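Local coordinates for protein proline dehydrogenase (Bradyrhizobium japonicum USDA 110, PDB 3HAZ) that probably oxidizes proline to glutamate in two steps, pairing an FAD-dependent proline dehydrogenase with an NAD-dependent aldehyde dehydrogenase in one chain, at residues A[511-523]-A[608-620]. Residues are numbered along the deposited sequence; the frame is centred on the assembly and turned at random.
Sequences PERRNSRGVEFGA and LSELREAADFCRY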
loop_
_atom_site.group_PDB
_atom_site.type_symbol
_atom_site.label_atom_id
_atom_site.label_comp_id
_atom_site.label_asym_id
_atom_site.label_seq_id
_atom_site.Cartn_x
_atom_site.Cartn_y
_atom_site.Cartn_z
ATOM N N PRO A 511 -5.471 -17.843 9.310
ATOM C CA PRO A 511 -4.579 -18.831 8.707
ATOM C C PRO A 511 -3.560 -19.382 9.697
ATOM O O PRO A 511 -2.669 -20.116 9.277
ATOM C CB PRO A 511 -3.864 -18.000 7.649
ATOM C CG PRO A 511 -3.645 -16.686 8.366
ATOM C CD PRO A 511 -4.859 -16.501 9.289
ATOM N N GLU A 512 -3.688 -19.037 10.977
ATOM C CA GLU A 512 -2.754 -19.517 11.999
ATOM C C GLU A 512 -2.682 -21.043 12.030
ATOM O O GLU A 512 -1.632 -21.628 11.767
ATOM C CB GLU A 512 -3.134 -18.992 13.386
ATOM C CG GLU A 512 -3.629 -17.557 13.402
ATOM C CD GLU A 512 -2.698 -16.607 12.672
ATOM O OE1 GLU A 512 -3.196 -15.610 12.103
ATOM O OE2 GLU A 512 -1.475 -16.858 12.665
ATOM N N ARG A 513 -3.801 -21.687 12.353
ATOM C CA ARG A 513 -3.834 -23.143 12.426
ATOM C C ARG A 513 -5.229 -23.665 12.120
ATOM O O ARG A 513 -6.187 -22.897 12.090
ATOM C CB ARG A 513 -3.421 -23.603 13.821
ATOM C CG ARG A 513 -4.433 -23.233 14.882
ATOM C CD ARG A 513 -3.805 -23.120 16.255
ATOM N NE ARG A 513 -4.529 -22.139 17.054
ATOM C CZ ARG A 513 -5.519 -22.440 17.883
ATOM N NH1 ARG A 513 -5.890 -23.704 18.038
ATOM N NH2 ARG A 513 -6.129 -21.480 18.559
ATOM N N ARG A 514 -5.344 -24.970 11.891
ATOM C CA ARG A 514 -6.656 -25.590 11.771
ATOM C C ARG A 514 -7.283 -25.808 13.148
ATOM O O ARG A 514 -6.590 -25.871 14.168
ATOM C CB ARG A 514 -6.591 -26.913 10.997
ATOM C CG ARG A 514 -5.210 -27.530 10.925
ATOM C CD ARG A 514 -4.656 -27.478 9.511
ATOM N NE ARG A 514 -4.901 -28.725 8.790
ATOM C CZ ARG A 514 -4.636 -28.912 7.501
ATOM N NH1 ARG A 514 -4.889 -30.085 6.934
ATOM N NH2 ARG A 514 -4.122 -27.926 6.776
ATOM N N ASN A 515 -8.605 -25.903 13.168
ATOM C CA ASN A 515 -9.349 -26.139 14.393
ATOM C C ASN A 515 -9.669 -27.626 14.465
ATOM O O ASN A 515 -9.840 -28.272 13.431
ATOM C CB ASN A 515 -10.640 -25.322 14.372
ATOM C CG ASN A 515 -11.309 -25.242 15.731
ATOM O OD1 ASN A 515 -10.789 -25.738 16.734
ATOM N ND2 ASN A 515 -12.464 -24.595 15.772
ATOM N N SER A 516 -9.727 -28.184 15.668
ATOM C CA SER A 516 -10.108 -29.586 15.804
ATOM C C SER A 516 -11.596 -29.750 15.498
ATOM O O SER A 516 -12.360 -28.786 15.575
ATOM C CB SER A 516 -9.793 -30.096 17.210
ATOM O OG SER A 516 -10.235 -29.184 18.197
ATOM N N ARG A 517 -12.005 -30.964 15.151
ATOM C CA ARG A 517 -13.403 -31.233 14.824
ATOM C C ARG A 517 -14.191 -31.717 16.029
ATOM O O ARG A 517 -13.682 -32.484 16.846
ATOM C CB ARG A 517 -13.507 -32.280 13.717
ATOM C CG ARG A 517 -13.120 -31.783 12.337
ATOM C CD ARG A 517 -13.422 -32.860 11.304
ATOM N NE ARG A 517 -14.751 -33.437 11.511
ATOM C CZ ARG A 517 -15.114 -34.654 11.115
ATOM N NH1 ARG A 517 -16.347 -35.088 11.350
ATOM N NH2 ARG A 517 -14.247 -35.443 10.492
ATOM N N GLY A 518 -15.443 -31.273 16.123
ATOM C CA GLY A 518 -16.347 -31.725 17.166
ATOM C C GLY A 518 -17.506 -32.508 16.577
ATOM O O GLY A 518 -17.462 -32.910 15.417
ATOM N N VAL A 519 -18.546 -32.714 17.377
ATOM C CA VAL A 519 -19.710 -33.480 16.956
ATOM C C VAL A 519 -20.957 -32.808 17.510
ATOM O O VAL A 519 -20.963 -32.375 18.661
ATOM C CB VAL A 519 -19.633 -34.943 17.478
ATOM C CG1 VAL A 519 -20.875 -35.733 17.091
ATOM C CG2 VAL A 519 -18.363 -35.636 16.959
ATOM N N GLU A 520 -22.002 -32.703 16.692
ATOM C CA GLU A 520 -23.286 -32.197 17.166
ATOM C C GLU A 520 -24.135 -33.342 17.707
ATOM O O GLU A 520 -24.643 -34.167 16.940
ATOM C CB GLU A 520 -24.038 -31.456 16.057
ATOM C CG GLU A 520 -25.408 -30.933 16.491
ATOM C CD GLU A 520 -25.348 -30.159 17.801
ATOM O OE1 GLU A 520 -24.801 -29.036 17.799
ATOM O OE2 GLU A 520 -25.852 -30.670 18.832
ATOM N N PHE A 521 -24.279 -33.389 19.031
ATOM C CA PHE A 521 -25.024 -34.453 19.691
ATOM C C PHE A 521 -26.511 -34.378 19.329
ATOM O O PHE A 521 -27.237 -35.366 19.444
ATOM C CB PHE A 521 -24.849 -34.358 21.209
ATOM C CG PHE A 521 -23.515 -34.850 21.707
ATOM C CD1 PHE A 521 -22.431 -34.954 20.853
ATOM C CD2 PHE A 521 -23.341 -35.176 23.040
ATOM C CE1 PHE A 521 -21.206 -35.395 21.315
ATOM C CE2 PHE A 521 -22.119 -35.616 23.508
ATOM C CZ PHE A 521 -21.049 -35.725 22.644
ATOM N N GLY A 522 -26.949 -33.202 18.884
ATOM C CA GLY A 522 -28.338 -32.986 18.519
ATOM C C GLY A 522 -28.675 -33.466 17.119
ATOM O O GLY A 522 -29.803 -33.302 16.657
ATOM N N ALA A 523 -27.684 -34.038 16.437
ATOM C CA ALA A 523 -27.891 -34.666 15.137
ATOM C C ALA A 523 -27.737 -36.166 15.322
ATOM O O ALA A 523 -26.617 -36.666 15.434
ATOM C CB ALA A 523 -26.876 -34.149 14.125
ATOM N N LEU A 608 -14.543 -36.275 24.312
ATOM C CA LEU A 608 -14.399 -35.623 23.016
ATOM C C LEU A 608 -13.714 -34.261 23.158
ATOM O O LEU A 608 -12.819 -33.910 22.384
ATOM C CB LEU A 608 -15.765 -35.454 22.359
ATOM C CG LEU A 608 -15.792 -34.564 21.120
ATOM C CD1 LEU A 608 -14.904 -35.154 20.037
ATOM C CD2 LEU A 608 -17.219 -34.396 20.623
ATOM N N SER A 609 -14.144 -33.494 24.153
ATOM C CA SER A 609 -13.545 -32.195 24.418
ATOM C C SER A 609 -12.051 -32.304 24.745
ATOM O O SER A 609 -11.259 -31.472 24.303
ATOM C CB SER A 609 -14.284 -31.482 25.550
ATOM O OG SER A 609 -13.531 -30.380 26.016
ATOM N N GLU A 610 -11.665 -33.317 25.518
ATOM C CA GLU A 610 -10.253 -33.497 25.842
ATOM C C GLU A 610 -9.460 -33.911 24.601
ATOM O O GLU A 610 -8.351 -33.423 24.374
ATOM C CB GLU A 610 -10.040 -34.499 26.983
ATOM C CG GLU A 610 -8.558 -34.766 27.250
ATOM C CD GLU A 610 -8.261 -35.397 28.603
ATOM O OE1 GLU A 610 -9.191 -35.892 29.277
ATOM O OE2 GLU A 610 -7.074 -35.404 28.989
ATOM N N LEU A 611 -10.032 -34.805 23.798
ATOM C CA LEU A 611 -9.403 -35.191 22.536
ATOM C C LEU A 611 -9.140 -33.950 21.675
ATOM O O LEU A 611 -8.031 -33.756 21.186
ATOM C CB LEU A 611 -10.258 -36.217 21.779
ATOM C CG LEU A 611 -9.699 -36.825 20.477
ATOM C CD1 LEU A 611 -9.717 -35.825 19.322
ATOM C CD2 LEU A 611 -8.298 -37.376 20.675
ATOM N N ARG A 612 -10.160 -33.113 21.498
ATOM C CA ARG A 612 -9.995 -31.867 20.748
ATOM C C ARG A 612 -8.862 -31.009 21.320
ATOM O O ARG A 612 -8.018 -30.507 20.581
ATOM C CB ARG A 612 -11.302 -31.056 20.710
ATOM C CG ARG A 612 -12.381 -31.618 19.779
ATOM C CD ARG A 612 -13.537 -30.636 19.616
ATOM N NE ARG A 612 -13.132 -29.434 18.888
ATOM C CZ ARG A 612 -13.784 -28.273 18.926
ATOM N NH1 ARG A 612 -14.880 -28.144 19.664
ATOM N NH2 ARG A 612 -13.335 -27.234 18.230
ATOM N N GLU A 613 -8.856 -30.847 22.640
ATOM C CA GLU A 613 -7.855 -30.034 23.325
ATOM C C GLU A 613 -6.432 -30.549 23.077
ATOM O O GLU A 613 -5.500 -29.765 22.883
ATOM C CB GLU A 613 -8.148 -30.016 24.830
ATOM C CG GLU A 613 -7.258 -29.090 25.641
ATOM C CD GLU A 613 -7.546 -29.159 27.129
ATOM O OE1 GLU A 613 -8.492 -29.872 27.515
ATOM O OE2 GLU A 613 -6.829 -28.501 27.915
ATOM N N ALA A 614 -6.271 -31.869 23.105
ATOM C CA ALA A 614 -4.970 -32.483 22.861
ATOM C C ALA A 614 -4.457 -32.109 21.476
ATOM O O ALA A 614 -3.305 -31.698 21.325
ATOM C CB ALA A 614 -5.051 -34.008 23.014
ATOM N N ALA A 615 -5.317 -32.243 20.470
ATOM C CA ALA A 615 -4.954 -31.888 19.097
ATOM C C ALA A 615 -4.726 -30.390 18.952
ATOM O O ALA A 615 -3.850 -29.966 18.208
ATOM C CB ALA A 615 -6.018 -32.361 18.112
ATOM N N ASP A 616 -5.523 -29.587 19.653
ATOM C CA ASP A 616 -5.332 -28.136 19.639
ATOM C C ASP A 616 -3.960 -27.762 20.218
ATOM O O ASP A 616 -3.276 -26.874 19.703
ATOM C CB ASP A 616 -6.445 -27.428 20.427
ATOM C CG ASP A 616 -7.818 -27.506 19.738
ATOM O OD1 ASP A 616 -7.893 -27.840 18.535
ATOM O OD2 ASP A 616 -8.831 -27.212 20.409
ATOM N N PHE A 617 -3.565 -28.423 21.302
ATOM C CA PHE A 617 -2.257 -28.158 21.893
ATOM C C PHE A 617 -1.153 -28.368 20.854
ATOM O O PHE A 617 -0.259 -27.539 20.709
ATOM C CB PHE A 617 -1.993 -29.058 23.097
ATOM C CG PHE A 617 -2.433 -28.473 24.413
ATOM C CD1 PHE A 617 -3.235 -29.207 25.276
ATOM C CD2 PHE A 617 -2.034 -27.205 24.793
ATOM C CE1 PHE A 617 -3.636 -28.680 26.486
ATOM C CE2 PHE A 617 -2.438 -26.672 25.996
ATOM C CZ PHE A 617 -3.236 -27.409 26.847
ATOM N N CYS A 618 -1.228 -29.484 20.131
ATOM C CA CYS A 618 -0.215 -29.819 19.134
ATOM C C CYS A 618 -0.117 -28.758 18.038
ATOM O O CYS A 618 0.979 -28.313 17.684
ATOM C CB CYS A 618 -0.500 -31.189 18.515
ATOM S SG CYS A 618 -0.376 -32.581 19.662
ATOM N N ARG A 619 -1.261 -28.355 17.497
ATOM C CA ARG A 619 -1.266 -27.405 16.390
ATOM C C ARG A 619 -0.862 -26.009 16.847
ATOM O O ARG A 619 -0.145 -25.306 16.150
ATOM C CB ARG A 619 -2.630 -27.379 15.695
ATOM C CG ARG A 619 -3.033 -28.714 15.091
ATOM C CD ARG A 619 -4.109 -28.568 14.027
ATOM N NE ARG A 619 -4.462 -29.870 13.463
ATOM C CZ ARG A 619 -5.486 -30.610 13.879
ATOM N NH1 ARG A 619 -6.270 -30.168 14.854
ATOM N NH2 ARG A 619 -5.725 -31.788 13.319
ATOM N N TYR A 620 -1.313 -25.621 18.032
ATOM C CA TYR A 620 -0.997 -24.307 18.569
ATOM C C TYR A 620 0.482 -24.177 18.947
ATOM O O TYR A 620 1.138 -23.195 18.591
ATOM C CB TYR A 620 -1.883 -23.983 19.774
ATOM C CG TYR A 620 -1.555 -22.644 20.393
ATOM C CD1 TYR A 620 -1.914 -21.456 19.763
ATOM C CD2 TYR A 620 -0.863 -22.566 21.591
ATOM C CE1 TYR A 620 -1.603 -20.222 20.329
ATOM C CE2 TYR A 620 -0.547 -21.342 22.159
ATOM C CZ TYR A 620 -0.918 -20.177 21.523
ATOM O OH TYR A 620 -0.591 -18.972 22.096
HETATM O O HOH W 1 -6.229 -27.620 16.392
HETATM O O HOH W 2 -10.476 -25.299 19.501
HETATM O O HOH W 3 -14.012 -24.647 18.039
#
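The guanidinium of Arg612 carries Gly518 N over one face, while Ser516 OG and Asn515 OD1 sit at its edge; water 3 lies there too, in the plane. The loop 511-523 runs along helix 604-629 of the aldehyde dehydrogenase part and, after a type I turn from Glu520 to Ala523, leads into helix 524-536. Farther along, Tyr620 CD1 lies over one face of the Arg513 guanidinium, and Arg513 NE meets the Tyr620 ring at its edge, 3.8 Å from CD1, the two planes 78° apart. Ser516 carries the main polar link to the helix: its hydroxyl donates to Asp616 OD1 at 2.7 Å, on the syn side but 32° out of the carboxylate plane, and accepts from Arg612 NE at 3.0 Å. With chi1 at 47°, OG lies between the backbone N and the carbonyl carbon, where it meets both partners. Bonds from Arg612 NH2 to Asn515 OD1 and Ser516 O are weak; NH1 bonds to the carbonyl of Glu357, in the proline dehydrogenase part, and Asn515 ND2 reaches Pro505 O. Arg619, salt-bridged to Glu586, crosses Arg514 at about a right angle, Arg514 CG lying 3.5 Å from Arg619 CD. Toward the other end, Leu608 CD2 packs 4.0 Å from Val519 CB. Water 1 bridges the segments, donating to Arg514 O and Asp616 OD1 and accepting from Arg619 NH1 at 3.0 Å.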